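Local coordinates for hemerythrin-like domain-containing protein (Streptococcus mutans, PDB 2QKP), which is of unknown function but carries this C-terminal PAS domain, a fold that often senses signals, probably alongside a hemerythrin-like domain elsewhere in the full protein, at residues P29-F34 and A51-K56; Q42-S47 and F55-S60; M95-E100 and K104-T109. All coordinates share one frame; numbering follows the deposited sequence.

Interaction 1. Residues P29-F34 and A51-K56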
loop_
_atom_site.group_PDB
_atom_site.type_symbol
_atom_site.label_atom_id
_atom_site.label_comp_id
_atom_site.label_asym_id
_atom_site.label_seq_id
_atom_site.Cartn_x
_atom_site.Cartn_y
_atom_site.Cartn_z
ATOM N N PRO A 29 4.006 -1.652 -4.356
ATOM C CA PRO A 29 4.516 -2.905 -4.909
ATOM C C PRO A 29 3.659 -4.115 -4.472
ATOM O O PRO A 29 4.198 -5.156 -4.043
ATOM C CB PRO A 29 5.921 -2.980 -4.290
ATOM C CG PRO A 29 5.747 -2.408 -2.962
ATOM C CD PRO A 29 4.692 -1.316 -3.099
ATOM N N LEU A 30 2.340 -3.978 -4.599
ATOM C CA LEU A 30 1.400 -4.959 -4.052
ATOM C C LEU A 30 0.247 -5.116 -5.021
ATOM O O LEU A 30 -0.160 -4.135 -5.633
ATOM C CB LEU A 30 0.811 -4.465 -2.728
ATOM C CG LEU A 30 1.788 -4.121 -1.601
ATOM C CD1 LEU A 30 1.142 -3.299 -0.466
ATOM C CD2 LEU A 30 2.389 -5.410 -1.043
ATOM N N GLU A 31 -0.273 -6.334 -5.152
ATOM C CA GLU A 31 -1.541 -6.569 -5.840
ATOM C C GLU A 31 -2.567 -6.491 -4.718
ATOM O O GLU A 31 -2.500 -7.279 -3.770
ATOM C CB GLU A 31 -1.592 -7.973 -6.485
ATOM C CG GLU A 31 -0.637 -8.178 -7.643
ATOM C CD GLU A 31 -0.655 -9.612 -8.174
ATOM O OE1 GLU A 31 -1.623 -10.397 -7.903
ATOM O OE2 GLU A 31 0.288 -9.940 -8.888
ATOM N N ILE A 32 -3.500 -5.542 -4.824
ATOM C CA ILE A 32 -4.445 -5.258 -3.729
ATOM C C ILE A 32 -5.833 -5.606 -4.219
ATOM O O ILE A 32 -6.185 -5.311 -5.372
ATOM C CB ILE A 32 -4.366 -3.770 -3.361
ATOM C CG1 ILE A 32 -2.935 -3.474 -2.859
ATOM C CG2 ILE A 32 -5.454 -3.307 -2.301
ATOM C CD1 ILE A 32 -2.660 -1.996 -2.596
ATOM N N THR A 33 -6.626 -6.237 -3.360
ATOM C CA THR A 33 -8.057 -6.416 -3.669
ATOM C C THR A 33 -8.837 -6.057 -2.420
ATOM O O THR A 33 -8.325 -6.198 -1.309
ATOM C CB THR A 33 -8.462 -7.858 -4.136
ATOM O OG1 THR A 33 -8.526 -8.734 -3.005
ATOM C CG2 THR A 33 -7.501 -8.427 -5.196
ATOM N N PHE A 34 -10.065 -5.582 -2.591
ATOM C CA PHE A 34 -10.874 -5.242 -1.434
ATOM C C PHE A 34 -12.266 -5.814 -1.623
ATOM O O PHE A 34 -12.873 -5.629 -2.662
ATOM C CB PHE A 34 -10.951 -3.726 -1.276
ATOM C CG PHE A 34 -11.883 -3.284 -0.215
ATOM C CD1 PHE A 34 -11.588 -3.531 1.140
ATOM C CD2 PHE A 34 -13.054 -2.610 -0.545
ATOM C CE1 PHE A 34 -12.449 -3.089 2.157
ATOM C CE2 PHE A 34 -13.943 -2.184 0.467
ATOM C CZ PHE A 34 -13.642 -2.427 1.814
ATOM N N ALA A 51 -2.029 -9.849 -17.454
ATOM C CA ALA A 51 -1.474 -11.176 -17.735
ATOM C C ALA A 51 -0.382 -11.647 -16.763
ATOM O O ALA A 51 -0.054 -12.835 -16.730
ATOM C CB ALA A 51 -0.963 -11.234 -19.183
ATOM N N GLU A 52 0.157 -10.733 -15.960
ATOM C CA GLU A 52 1.295 -11.037 -15.074
ATOM C C GLU A 52 0.967 -11.075 -13.563
ATOM O O GLU A 52 1.861 -11.126 -12.716
ATOM C CB GLU A 52 2.404 -10.036 -15.319
ATOM C CG GLU A 52 2.842 -9.927 -16.765
ATOM C CD GLU A 52 3.721 -8.721 -16.997
ATOM O OE1 GLU A 52 4.294 -8.197 -16.000
ATOM O OE2 GLU A 52 3.849 -8.306 -18.173
ATOM N N MET A 53 -0.322 -11.063 -13.242
ATOM C CA MET A 53 -0.789 -11.093 -11.857
ATOM C C MET A 53 -0.594 -12.463 -11.205
ATOM O O MET A 53 -0.742 -13.522 -11.851
ATOM C CB MET A 53 -2.263 -10.705 -11.809
ATOM C CG MET A 53 -2.562 -9.223 -12.115
ATOM S SD MET A 53 -4.349 -8.935 -12.307
ATOM C CE MET A 53 -4.776 -8.775 -10.545
ATOM N N VAL A 54 -0.259 -12.454 -9.920
ATOM C CA VAL A 54 -0.120 -13.692 -9.150
ATOM C C VAL A 54 -1.498 -14.357 -9.085
ATOM O O VAL A 54 -1.651 -15.544 -9.415
ATOM C CB VAL A 54 0.421 -13.416 -7.708
ATOM C CG1 VAL A 54 0.514 -14.694 -6.895
ATOM C CG2 VAL A 54 1.783 -12.686 -7.759
ATOM N N PHE A 55 -2.497 -13.567 -8.689
ATOM C CA PHE A 55 -3.877 -14.025 -8.570
ATOM C C PHE A 55 -4.682 -13.219 -9.560
ATOM O O PHE A 55 -5.032 -12.067 -9.301
ATOM C CB PHE A 55 -4.439 -13.811 -7.154
ATOM C CG PHE A 55 -3.765 -14.646 -6.094
ATOM C CD1 PHE A 55 -3.424 -15.975 -6.338
ATOM C CD2 PHE A 55 -3.511 -14.112 -4.838
ATOM C CE1 PHE A 55 -2.804 -16.752 -5.348
ATOM C CE2 PHE A 55 -2.908 -14.881 -3.843
ATOM C CZ PHE A 55 -2.547 -16.198 -4.099
ATOM N N LYS A 56 -4.958 -13.830 -10.702
ATOM C CA LYS A 56 -5.636 -13.134 -11.775
ATOM C C LYS A 56 -6.983 -12.606 -11.308
ATOM O O LYS A 56 -7.756 -13.332 -10.681
ATOM C CB LYS A 56 -5.843 -14.059 -12.957
ATOM C CG LYS A 56 -5.201 -13.550 -14.206
ATOM C CD LYS A 56 -3.816 -14.139 -14.297
ATOM C CE LYS A 56 -2.830 -13.145 -14.865
ATOM N NZ LYS A 56 -1.447 -13.528 -14.492
HETATM O O HOH W 1 -4.779 -10.197 -7.075
#
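The carboxylate of E31 reaches the loop 51-56 and takes two successive backbone N-H groups. V54 N gives its hydrogen to E31 OE2 at 2.8 Å in a nearly straight bond (172°) that uses the syn lone pair, while F55 N makes a weak bond of 3.4 Å to E31 OE1. The methyl CG2 of V54 lies 3.3 Å from E31 OE2, and M53 rests its CB about 4.0 Å from both oxygens. Beyond CG the glutamate chain runs extended (chi2 176°), which carries the acid from the strand across to the loop. That strand, 31-36, is an inner strand of the antiparallel PAS sheet, paired with strands 41-44 and 120-129, and the loop follows 41-44 on the way to helix 72-86. A water lies within hydrogen-bonding distance of both E31 OE1 (3.3 Å) and F55 O, so solvent may bridge the segments. Farther out, K56 NZ bonds to M53 O on a lone pair in the carbonyl plane, and to A51 O from above that carbonyl's plane, each at 2.7 Å, closing the loop on itself. V48 packs on E31 and M53, and V54 on V106 of strand 104-114.

Interaction 2. Residues Q42-S47 and F55-S60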
loop_
_atom_site.group_PDB
_atom_site.type_symbol
_atom_site.label_atom_id
_atom_site.label_comp_id
_atom_site.label_asym_id
_atom_site.label_seq_id
_atom_site.Cartn_x
_atom_site.Cartn_y
_atom_site.Cartn_z
ATOM N N GLN A 42 -15.147 -5.422 -4.698
ATOM C CA GLN A 42 -15.372 -4.072 -5.234
ATOM C C GLN A 42 -14.240 -3.582 -6.095
ATOM O O GLN A 42 -14.435 -2.756 -6.982
ATOM C CB GLN A 42 -15.422 -3.059 -4.094
ATOM C CG GLN A 42 -16.756 -2.764 -3.531
ATOM C CD GLN A 42 -16.723 -1.623 -2.544
ATOM O OE1 GLN A 42 -17.487 -1.615 -1.587
ATOM N NE2 GLN A 42 -15.867 -0.633 -2.780
ATOM N N TYR A 43 -13.019 -4.010 -5.773
ATOM C CA TYR A 43 -11.854 -3.234 -6.201
ATOM C C TYR A 43 -10.582 -4.056 -6.265
ATOM O O TYR A 43 -10.330 -4.872 -5.371
ATOM C CB TYR A 43 -11.650 -2.093 -5.188
ATOM C CG TYR A 43 -10.269 -1.448 -5.256
ATOM C CD1 TYR A 43 -9.991 -0.444 -6.202
ATOM C CD2 TYR A 43 -9.247 -1.837 -4.383
ATOM C CE1 TYR A 43 -8.727 0.180 -6.274
ATOM C CE2 TYR A 43 -7.972 -1.242 -4.460
ATOM C CZ TYR A 43 -7.722 -0.246 -5.416
ATOM O OH TYR A 43 -6.491 0.337 -5.442
ATOM N N TYR A 44 -9.770 -3.825 -7.295
ATOM C CA TYR A 44 -8.368 -4.259 -7.258
ATOM C C TYR A 44 -7.552 -3.198 -7.938
ATOM O O TYR A 44 -8.058 -2.483 -8.795
ATOM C CB TYR A 44 -8.147 -5.665 -7.847
ATOM C CG TYR A 44 -8.460 -5.857 -9.355
ATOM C CD1 TYR A 44 -7.421 -6.016 -10.295
ATOM C CD2 TYR A 44 -9.769 -5.950 -9.807
ATOM C CE1 TYR A 44 -7.702 -6.232 -11.660
ATOM C CE2 TYR A 44 -10.056 -6.181 -11.183
ATOM C CZ TYR A 44 -9.017 -6.322 -12.083
ATOM O OH TYR A 44 -9.323 -6.535 -13.433
ATOM N N ASN A 45 -6.308 -3.034 -7.506
ATOM C CA ASN A 45 -5.504 -1.918 -8.010
ATOM C C ASN A 45 -4.987 -2.231 -9.420
ATOM O O ASN A 45 -5.148 -3.346 -9.913
ATOM C CB ASN A 45 -4.377 -1.514 -7.024
ATOM C CG ASN A 45 -3.333 -2.566 -6.834
ATOM O OD1 ASN A 45 -3.540 -3.766 -7.075
ATOM N ND2 ASN A 45 -2.161 -2.119 -6.365
ATOM N N ASP A 46 -4.420 -1.230 -10.077
ATOM C CA ASP A 46 -3.792 -1.448 -11.383
ATOM C C ASP A 46 -2.265 -1.362 -11.215
ATOM O O ASP A 46 -1.646 -0.343 -11.556
ATOM C CB ASP A 46 -4.321 -0.408 -12.385
ATOM C CG ASP A 46 -3.809 -0.637 -13.785
ATOM O OD1 ASP A 46 -3.729 -1.820 -14.198
ATOM O OD2 ASP A 46 -3.482 0.376 -14.457
ATOM N N SER A 47 -1.634 -2.414 -10.695
ATOM C CA SER A 47 -0.190 -2.314 -10.404
ATOM C C SER A 47 0.754 -3.177 -11.262
ATOM O O SER A 47 1.944 -2.841 -11.370
ATOM C CB SER A 47 0.108 -2.477 -8.904
ATOM O OG SER A 47 1.394 -1.959 -8.596
ATOM N N PHE A 55 -2.497 -13.567 -8.689
ATOM C CA PHE A 55 -3.877 -14.025 -8.570
ATOM C C PHE A 55 -4.682 -13.219 -9.560
ATOM O O PHE A 55 -5.032 -12.067 -9.301
ATOM C CB PHE A 55 -4.439 -13.811 -7.154
ATOM C CG PHE A 55 -3.765 -14.646 -6.094
ATOM C CD1 PHE A 55 -3.424 -15.975 -6.338
ATOM C CD2 PHE A 55 -3.511 -14.112 -4.838
ATOM C CE1 PHE A 55 -2.804 -16.752 -5.348
ATOM C CE2 PHE A 55 -2.908 -14.881 -3.843
ATOM C CZ PHE A 55 -2.547 -16.198 -4.099
ATOM N N LYS A 56 -4.958 -13.830 -10.702
ATOM C CA LYS A 56 -5.636 -13.134 -11.775
ATOM C C LYS A 56 -6.983 -12.606 -11.308
ATOM O O LYS A 56 -7.756 -13.332 -10.681
ATOM C CB LYS A 56 -5.843 -14.059 -12.957
ATOM C CG LYS A 56 -5.201 -13.550 -14.206
ATOM C CD LYS A 56 -3.816 -14.139 -14.297
ATOM C CE LYS A 56 -2.830 -13.145 -14.865
ATOM N NZ LYS A 56 -1.447 -13.528 -14.492
ATOM N N ARG A 57 -7.230 -11.332 -11.590
ATOM C CA ARG A 57 -8.549 -10.745 -11.408
ATOM C C ARG A 57 -8.914 -10.142 -12.752
ATOM O O ARG A 57 -8.030 -9.738 -13.514
ATOM C CB ARG A 57 -8.538 -9.644 -10.339
ATOM C CG ARG A 57 -7.838 -10.005 -9.031
ATOM C CD ARG A 57 -8.610 -11.021 -8.219
ATOM N NE ARG A 57 -7.902 -11.313 -6.969
ATOM C CZ ARG A 57 -7.905 -12.486 -6.335
ATOM N NH1 ARG A 57 -8.573 -13.528 -6.813
ATOM N NH2 ARG A 57 -7.228 -12.611 -5.202
ATOM N N THR A 58 -10.205 -10.070 -13.041
ATOM C CA THR A 58 -10.667 -9.453 -14.283
ATOM C C THR A 58 -11.809 -8.464 -13.992
ATOM O O THR A 58 -12.513 -8.611 -12.997
ATOM C CB THR A 58 -11.108 -10.516 -15.316
ATOM O OG1 THR A 58 -12.244 -11.226 -14.818
ATOM C CG2 THR A 58 -9.974 -11.507 -15.584
ATOM N N PRO A 59 -11.987 -7.446 -14.853
ATOM C CA PRO A 59 -13.035 -6.438 -14.600
ATOM C C PRO A 59 -14.432 -7.044 -14.427
ATOM O O PRO A 59 -15.295 -6.446 -13.767
ATOM C CB PRO A 59 -12.992 -5.567 -15.861
ATOM C CG PRO A 59 -11.592 -5.702 -16.356
ATOM C CD PRO A 59 -11.215 -7.134 -16.072
ATOM N N SER A 60 -14.621 -8.232 -14.999
ATOM C CA SER A 60 -15.911 -8.928 -15.020
ATOM C C SER A 60 -16.317 -9.365 -13.626
ATOM O O SER A 60 -17.509 -9.477 -13.314
ATOM C CB SER A 60 -15.819 -10.156 -15.934
ATOM O OG SER A 60 -14.871 -9.935 -16.972
HETATM O O HOH W 2 -7.254 -6.925 -14.848
#
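Y44, the last residue of strand 41-44, comes nearest to R57 of the irregular loop 55-60, their CA atoms 7.7 Å apart, a separation at which side chains rather than backbone bonds bridge the two segments. The ring of Y44 does most of the bridging. R57 CB sits squarely over one of its faces, 3.6 Å from the centroid and only 4° off the ring normal, in a CH-pi contact that brings all six ring carbons to nearly equal distances from that one methylene. The tyrosine's first torsion, chi1 64°, sets CG between the backbone N and the carbonyl carbon and directs the ring at the loop. R57 then bends at chi2 (-71°), and its guanidinium leads away from the tyrosine with its plane steeply inclined to the ring; one face of it lies against F55 CB. At the far end of the ring, P59 CD approaches Y44 OH to 3.3 Å, and P59 N lies at the ring edge without a hydrogen to offer. A water lies in the plane of the ring, a short 2.5 Å from Y44 OH, and donates to R57 O at 3.2 Å, so solvent probably links the hydroxyl to the loop backbone. T33 of strand 31-36 touches both Y44 and R57, while M53 and V62 also pack on the tyrosine. Strand 41-44 is one edge of the PAS sheet within this chain, where Q42 and Y44 make backbone hydrogen bonds to the second subunit and N13 of that subunit lies against Y44. A classic beta bulge sets Q42 and Y43 both opposite F34, and Y43 packs on L25 of helix 18-27. Loop 55-60 runs on toward helix 72-86.

Interaction 3. Residues M95-E100 and K104-T109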
loop_
_atom_site.group_PDB
_atom_site.type_symbol
_atom_site.label_atom_id
_atom_site.label_comp_id
_atom_site.label_asym_id
_atom_site.label_seq_id
_atom_site.Cartn_x
_atom_site.Cartn_y
_atom_site.Cartn_z
ATOM N N MET A 95 -0.193 -16.213 4.145
ATOM C CA MET A 95 0.322 -17.410 3.503
ATOM C C MET A 95 1.476 -17.064 2.551
ATOM O O MET A 95 1.610 -15.931 2.089
ATOM C CB MET A 95 -0.802 -18.227 2.814
ATOM C CG MET A 95 -1.996 -17.493 2.254
ATOM S SD MET A 95 -3.233 -16.813 3.391
ATOM C CE MET A 95 -4.453 -18.135 3.489
ATOM N N TRP A 96 2.337 -18.043 2.276
ATOM C CA TRP A 96 3.442 -17.782 1.365
ATOM C C TRP A 96 3.795 -19.073 0.630
ATOM O O TRP A 96 3.547 -20.176 1.145
ATOM C CB TRP A 96 4.666 -17.239 2.102
ATOM C CG TRP A 96 5.114 -18.054 3.293
ATOM C CD1 TRP A 96 5.996 -19.109 3.302
ATOM C CD2 TRP A 96 4.718 -17.854 4.648
ATOM N NE1 TRP A 96 6.160 -19.584 4.588
ATOM C CE2 TRP A 96 5.392 -18.824 5.436
ATOM C CE3 TRP A 96 3.844 -16.972 5.275
ATOM C CZ2 TRP A 96 5.200 -18.924 6.815
ATOM C CZ3 TRP A 96 3.686 -17.049 6.640
ATOM C CH2 TRP A 96 4.357 -18.022 7.402
ATOM N N PHE A 97 4.335 -18.915 -0.566
ATOM C CA PHE A 97 4.637 -20.044 -1.446
ATOM C C PHE A 97 5.557 -19.593 -2.557
ATOM O O PHE A 97 5.591 -18.411 -2.912
ATOM C CB PHE A 97 3.341 -20.633 -2.043
ATOM C CG PHE A 97 2.546 -19.668 -2.899
ATOM C CD1 PHE A 97 2.774 -19.572 -4.277
ATOM C CD2 PHE A 97 1.557 -18.869 -2.335
ATOM C CE1 PHE A 97 2.028 -18.686 -5.084
ATOM C CE2 PHE A 97 0.809 -17.985 -3.128
ATOM C CZ PHE A 97 1.050 -17.889 -4.500
ATOM N N GLN A 98 6.294 -20.553 -3.120
ATOM C CA GLN A 98 7.167 -20.315 -4.256
ATOM C C GLN A 98 6.335 -20.338 -5.536
ATOM O O GLN A 98 5.477 -21.205 -5.697
ATOM C CB GLN A 98 8.201 -21.434 -4.338
ATOM C CG GLN A 98 9.360 -21.285 -3.417
ATOM C CD GLN A 98 10.434 -20.401 -3.989
ATOM O OE1 GLN A 98 11.391 -20.039 -3.295
ATOM N NE2 GLN A 98 10.290 -20.041 -5.264
ATOM N N SER A 99 6.567 -19.376 -6.425
ATOM C CA SER A 99 5.974 -19.404 -7.755
ATOM C C SER A 99 7.102 -19.433 -8.776
ATOM O O SER A 99 7.666 -18.395 -9.103
ATOM C CB SER A 99 5.087 -18.179 -7.988
ATOM O OG SER A 99 4.592 -18.175 -9.326
ATOM N N GLU A 100 7.441 -20.619 -9.268
ATOM C CA GLU A 100 8.473 -20.726 -10.305
ATOM C C GLU A 100 8.005 -20.105 -11.634
ATOM O O GLU A 100 8.811 -19.508 -12.353
ATOM C CB GLU A 100 8.939 -22.176 -10.490
ATOM C CG GLU A 100 9.705 -22.768 -9.292
ATOM C CD GLU A 100 11.093 -22.160 -9.087
ATOM O OE1 GLU A 100 11.221 -20.914 -9.117
ATOM O OE2 GLU A 100 12.062 -22.926 -8.872
ATOM N N LYS A 104 8.834 -15.605 -8.579
ATOM C CA LYS A 104 8.483 -14.829 -7.386
ATOM C C LYS A 104 8.354 -15.768 -6.209
ATOM O O LYS A 104 7.988 -16.945 -6.366
ATOM C CB LYS A 104 7.147 -14.092 -7.577
ATOM C CG LYS A 104 7.236 -12.851 -8.465
ATOM C CD LYS A 104 5.896 -12.176 -8.702
ATOM C CE LYS A 104 6.098 -11.002 -9.648
ATOM N NZ LYS A 104 4.903 -10.128 -9.775
ATOM N N PHE A 105 8.656 -15.253 -5.026
ATOM C CA PHE A 105 8.261 -15.912 -3.812
ATOM C C PHE A 105 7.161 -15.041 -3.234
ATOM O O PHE A 105 7.399 -13.900 -2.881
ATOM C CB PHE A 105 9.404 -16.051 -2.822
ATOM C CG PHE A 105 9.091 -16.992 -1.729
ATOM C CD1 PHE A 105 9.329 -18.357 -1.883
ATOM C CD2 PHE A 105 8.465 -16.558 -0.583
ATOM C CE1 PHE A 105 9.010 -19.243 -0.870
ATOM C CE2 PHE A 105 8.150 -17.457 0.444
ATOM C CZ PHE A 105 8.411 -18.771 0.303
ATOM N N VAL A 106 5.961 -15.598 -3.150
ATOM C CA VAL A 106 4.770 -14.791 -2.920
ATOM C C VAL A 106 4.398 -14.789 -1.446
ATOM O O VAL A 106 4.360 -15.847 -0.807
ATOM C CB VAL A 106 3.592 -15.357 -3.767
ATOM C CG1 VAL A 106 2.294 -14.533 -3.555
ATOM C CG2 VAL A 106 3.969 -15.382 -5.270
ATOM N N TYR A 107 4.121 -13.602 -0.899
ATOM C CA TYR A 107 3.637 -13.494 0.475
ATOM C C TYR A 107 2.271 -12.815 0.431
ATOM O O TYR A 107 2.143 -11.714 -0.125
ATOM C CB TYR A 107 4.602 -12.603 1.268
ATOM C CG TYR A 107 4.293 -12.518 2.749
ATOM C CD1 TYR A 107 4.746 -13.500 3.625
ATOM C CD2 TYR A 107 3.588 -11.437 3.286
ATOM C CE1 TYR A 107 4.487 -13.426 4.993
ATOM C CE2 TYR A 107 3.305 -11.366 4.663
ATOM C CZ TYR A 107 3.779 -12.355 5.506
ATOM O OH TYR A 107 3.551 -12.283 6.875
ATOM N N VAL A 108 1.261 -13.479 1.002
ATOM C CA VAL A 108 -0.135 -13.071 0.865
ATOM C C VAL A 108 -0.635 -12.667 2.229
ATOM O O VAL A 108 -0.397 -13.359 3.217
ATOM C CB VAL A 108 -1.020 -14.247 0.339
ATOM C CG1 VAL A 108 -2.450 -13.805 0.158
ATOM C CG2 VAL A 108 -0.492 -14.786 -0.973
ATOM N N THR A 109 -1.325 -11.537 2.290
ATOM C CA THR A 109 -1.980 -11.175 3.546
ATOM C C THR A 109 -3.444 -10.869 3.311
ATOM O O THR A 109 -3.788 -10.141 2.383
ATOM C CB THR A 109 -1.354 -9.909 4.155
ATOM O OG1 THR A 109 0.038 -10.113 4.363
ATOM C CG2 THR A 109 -2.044 -9.534 5.468
#
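V108 N donates to M95 O at 2.7 Å, the shortest of six backbone hydrogen bonds that join 95-99 to 104-109 as an antiparallel beta hairpin. The return bond, M95 N to V108 O, is 3.0 Å, and the pairs F97 with V106 and S99 with K104 each make two hydrogen bonds in the same way. Between them, W96 with Y107 and Q98 with F105 are non-hydrogen-bonded pairs, and W96 CA directs a CA-H...O contact at V106 O.

On the face bearing M95, F97 and V106, the ring of F97 lies alongside V106, with V106 CB over one face, 3.9 Å from the ring centroid. Chi1 of 61° places the ring carbon CG between the backbone N and the carbonyl carbon, folding it over the neighbouring strand. Farther along the same face M95 CG meets V108 CB.

The other face is largely aromatic. W96 and Y107 point the same way with planes 9° apart, but the rings are slid so far that they barely overlap, and W96 CE3 touches Y107 CE1 at 3.6 Å. W96 also leans its CB on F105 CE2. Q98, bent at chi2 (-84°), brings its amide, turned steeply to the ring plane, up to the edge of F105, with Q98 OE1 3.0 Å from F105 CD1. L136 of the second subunit packs on W96, F105 and Y107, whose ring also meets F133 of that subunit edge-to-face.

Direction and register thus come from the backbone bonds, while the side chains give the two faces different partners: F97 with V106 and M95 with V108 on one, and on the other a largely aromatic surface used in subunit association.

How the interactions relate
All three contacts reach the same five-stranded PAS sheet, and all are partly buried. Interactions 1 and 2 lie near the centre of the chain, carried by the buried E31 and Y44, and share F55 and K56, so one loop is held twice, to neighbouring strands 31-36 and 41-44; the N45 side chain ties them together by bonding I32 N. Their chemistry differs: a carboxylate gripping backbone amides in one, a methylene over a tyrosine face plus a water in the other. Interaction 3, at the opposite edge of the sheet, mixes buried valines with exposed W96 and Q98 and buries over three times the area through regular strand pairing. V54 and F55 pack on F97, V106 and V108.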